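Local coordinates for Co-type Nitrile Hydratase beta subunit (Pseudomonas putida, PDB 3QYH), which probably forms, with an alpha subunit, a cobalt-type nitrile hydratase, an enzyme that adds water to nitriles to give the corresponding amides, at residues Thr170-Ala175 / Asp213-Pro218. Numbering follows the deposited sequence.
Sequences TPDTAA and DDYLEP
Tyr215 meets Asp172 through a single short hydrogen bond, its hydroxyl OH donating to Asp172 OD2 at 2.5 Å. The tyrosine belongs to the 3-10 turn, residues 213-215, that joins the last two strands of the SH3-like C-terminal barrel, whereas the aspartate sits on the short helix 171-174 in the long excursion between strands 158-168 and 183-191. The two side chains reach out from opposite directions and bridge backbones whose nearest CA atoms, those of Asp172 and Tyr215, are 10.4 Å apart. The carboxylate arrives at the hydroxyl end of the ring, with Asp172 CG in the ring plane, but is turned 61° out of that plane. OD2 receives the proton on its syn lone pair, the side of OD1, and OD1 lies 3.6 Å from Tyr215 CE1. Asp172 holds CG anti to its own carbonyl carbon (chi1 -54°), a setting that carries the carboxylate out to the tyrosine.

Residues 148-149 complete the hydrogen bonding of both groups. Thr148 OG1 pairs with Asp172 OD1 and bonds weakly to Tyr215 OH, which also accepts the backbone N-H of Arg149, so the 148-149 loop clasps the phenol and carboxylate together. Replacing Asp172 with an alanine would probably deprive the Tyr215 hydroxyl of its acceptor and Thr148 of a partner, removing this polar link between helix and barrel. In a second shell, Gln183 OE1 bonds to Asp214 N, next to the tyrosine. Within the helix that carries Asp172, Ala174 N bonds to Thr170 O at 3.0 Å and Ala175 N to Pro171 O. Across the contact, the turn carrying Tyr215 is closed by Leu216 N bonding to Asp213 O at 3.1 Å.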
ATOM      1  N   THR B 170      13.132   8.904  -6.694  1.00 15.90           N
ATOM      2  CA  THR B 170      13.237   7.667  -7.464  1.00 15.83           C
ATOM      3  C   THR B 170      13.695   6.507  -6.574  1.00 13.78           C
ATOM      4  O   THR B 170      14.820   6.520  -6.044  1.00 15.25           O
ATOM      5  CB  THR B 170      14.235   7.840  -8.643  1.00 18.25           C
ATOM      6  OG1 THR B 170      13.743   8.834  -9.546  1.00 15.39           O
ATOM      7  CG2 THR B 170      14.434   6.506  -9.399  1.00 18.03           C
ATOM      8  N   PRO B 171      12.844   5.479  -6.426  1.00 14.85           N
ATOM      9  CA  PRO B 171      13.155   4.353  -5.538  1.00 12.96           C
ATOM     10  C   PRO B 171      14.342   3.545  -6.041  1.00 17.03           C
ATOM     11  O   PRO B 171      15.109   3.067  -5.212  1.00 14.97           O
ATOM     12  CB  PRO B 171      11.878   3.500  -5.566  1.00 11.32           C
ATOM     13  CG  PRO B 171      10.835   4.392  -6.119  1.00 20.11           C
ATOM     14  CD  PRO B 171      11.542   5.305  -7.079  1.00 14.58           C
ATOM     15  N   ASP B 172      14.517   3.422  -7.359  1.00 16.04           N
ATOM     16  CA  ASP B 172      15.620   2.622  -7.899  1.00 15.53           C
ATOM     17  C   ASP B 172      16.978   3.097  -7.391  1.00 22.58           C
ATOM     18  O   ASP B 172      17.885   2.296  -7.185  1.00 15.90           O
ATOM     19  CB  ASP B 172      15.639   2.642  -9.435  1.00 16.56           C
ATOM     20  CG  ASP B 172      14.310   2.228 -10.040  1.00 21.34           C
ATOM     21  OD1 ASP B 172      14.311   1.376 -10.951  1.00 18.56           O
ATOM     22  OD2 ASP B 172      13.257   2.767  -9.614  1.00 17.70           O
ATOM     23  N   THR B 173      17.129   4.402  -7.213  1.00 17.21           N
ATOM     24  CA  THR B 173      18.387   4.929  -6.707  1.00 15.88           C
ATOM     25  C   THR B 173      18.378   5.062  -5.178  1.00 16.96           C
ATOM     26  O   THR B 173      19.389   4.813  -4.514  1.00 16.96           O
ATOM     27  CB  THR B 173      18.706   6.290  -7.358  1.00 23.46           C
ATOM     28  OG1 THR B 173      17.557   7.144  -7.253  1.00 17.14           O
ATOM     29  CG2 THR B 173      19.046   6.093  -8.840  1.00 20.49           C
ATOM     30  N   ALA B 174      17.237   5.445  -4.618  1.00 15.89           N
ATOM     31  CA  ALA B 174      17.165   5.679  -3.178  1.00 15.60           C
ATOM     32  C   ALA B 174      17.332   4.395  -2.381  1.00 15.86           C
ATOM     33  O   ALA B 174      17.757   4.434  -1.243  1.00 17.96           O
ATOM     34  CB  ALA B 174      15.849   6.365  -2.815  1.00 14.97           C
ATOM     35  N   ALA B 175      16.965   3.259  -2.960  1.00 14.05           N
ATOM     36  CA  ALA B 175      17.126   1.995  -2.254  1.00 13.97           C
ATOM     37  C   ALA B 175      18.583   1.527  -2.217  1.00 17.42           C
ATOM     38  O   ALA B 175      18.911   0.584  -1.506  1.00 17.29           O
ATOM     39  CB  ALA B 175      16.253   0.907  -2.890  1.00 15.96           C
ATOM     40  N   ASP B 213       9.304   8.710 -14.900  1.00 17.83           N
ATOM     41  CA  ASP B 213       9.578   9.255 -16.231  1.00 17.13           C
ATOM     42  C   ASP B 213      10.592   8.410 -17.005  1.00 17.48           C
ATOM     43  O   ASP B 213      10.333   8.018 -18.145  1.00 16.53           O
ATOM     44  CB  ASP B 213      10.074  10.707 -16.117  1.00 16.22           C
ATOM     45  CG  ASP B 213      10.163  11.403 -17.458  1.00 22.07           C
ATOM     46  OD1 ASP B 213      11.002  10.985 -18.266  1.00 20.92           O
ATOM     47  OD2 ASP B 213       9.396  12.370 -17.698  1.00 22.83           O
ATOM     48  N   ASP B 214      11.739   8.113 -16.399  1.00 15.79           N
ATOM     49  CA  ASP B 214      12.738   7.347 -17.140  1.00 18.79           C
ATOM     50  C   ASP B 214      12.470   5.838 -17.225  1.00 20.67           C
ATOM     51  O   ASP B 214      13.325   5.097 -17.685  1.00 18.70           O
ATOM     52  CB  ASP B 214      14.179   7.654 -16.687  1.00 16.81           C
ATOM     53  CG  ASP B 214      14.495   7.128 -15.301  1.00 20.13           C
ATOM     54  OD1 ASP B 214      13.649   6.434 -14.692  1.00 20.54           O
ATOM     55  OD2 ASP B 214      15.602   7.417 -14.810  1.00 22.03           O
ATOM     56  N   TYR B 215      11.285   5.397 -16.794  1.00 15.58           N
ATOM     57  CA  TYR B 215      10.837   4.024 -17.043  1.00 19.64           C
ATOM     58  C   TYR B 215      10.240   3.958 -18.444  1.00 17.79           C
ATOM     59  O   TYR B 215       9.930   2.875 -18.948  1.00 19.40           O
ATOM     60  CB  TYR B 215       9.721   3.627 -16.072  1.00 13.87           C
ATOM     61  CG  TYR B 215      10.113   3.292 -14.645  1.00 13.60           C
ATOM     62  CD1 TYR B 215      11.419   3.444 -14.181  1.00 13.59           C
ATOM     63  CD2 TYR B 215       9.141   2.844 -13.751  1.00 12.17           C
ATOM     64  CE1 TYR B 215      11.747   3.119 -12.844  1.00 16.07           C
ATOM     65  CE2 TYR B 215       9.446   2.535 -12.431  1.00 11.84           C
ATOM     66  CZ  TYR B 215      10.739   2.668 -11.978  1.00 13.86           C
ATOM     67  OH  TYR B 215      10.982   2.355 -10.644  1.00 15.27           O
ATOM     68  N   LEU B 216      10.055   5.120 -19.066  1.00 16.21           N
ATOM     69  CA  LEU B 216       9.231   5.217 -20.276  1.00 15.62           C
ATOM     70  C   LEU B 216       9.983   5.749 -21.492  1.00 17.75           C
ATOM     71  O   LEU B 216      11.035   6.379 -21.354  1.00 20.46           O
ATOM     72  CB  LEU B 216       8.014   6.112 -20.019  1.00 15.52           C
ATOM     73  CG  LEU B 216       7.174   5.808 -18.781  1.00 18.51           C
ATOM     74  CD1 LEU B 216       6.145   6.901 -18.556  1.00 15.35           C
ATOM     75  CD2 LEU B 216       6.497   4.438 -18.902  1.00 17.80           C
ATOM     76  N   GLU B 217       9.419   5.496 -22.678  1.00 18.69           N
ATOM     77  CA  GLU B 217       9.861   6.136 -23.919  1.00 19.73           C
ATOM     78  C   GLU B 217       8.612   6.415 -24.730  1.00 18.83           C
ATOM     79  O   GLU B 217       7.592   5.770 -24.508  1.00 19.24           O
ATOM     80  CB  GLU B 217      10.776   5.214 -24.724  1.00 18.48           C
ATOM     81  CG  GLU B 217      10.054   4.046 -25.362  1.00 19.23           C
ATOM     82  CD  GLU B 217      10.992   3.116 -26.146  1.00 29.74           C
ATOM     83  OE1 GLU B 217      12.176   3.465 -26.364  1.00 27.39           O
ATOM     84  OE2 GLU B 217      10.534   2.027 -26.538  1.00 32.34           O
ATOM     85  N   PRO B 218       8.691   7.376 -25.677  1.00 19.56           N
ATOM     86  CA  PRO B 218       7.559   7.663 -26.565  1.00 20.77           C
ATOM     87  C   PRO B 218       7.175   6.407 -27.315  1.00 22.66           C
ATOM     88  O   PRO B 218       8.064   5.651 -27.721  1.00 28.13           O
ATOM     89  CB  PRO B 218       8.123   8.709 -27.531  1.00 22.08           C
ATOM     90  CG  PRO B 218       9.252   9.342 -26.808  1.00 24.62           C
ATOM     91  CD  PRO B 218       9.840   8.265 -25.927  1.00 20.66           C
TER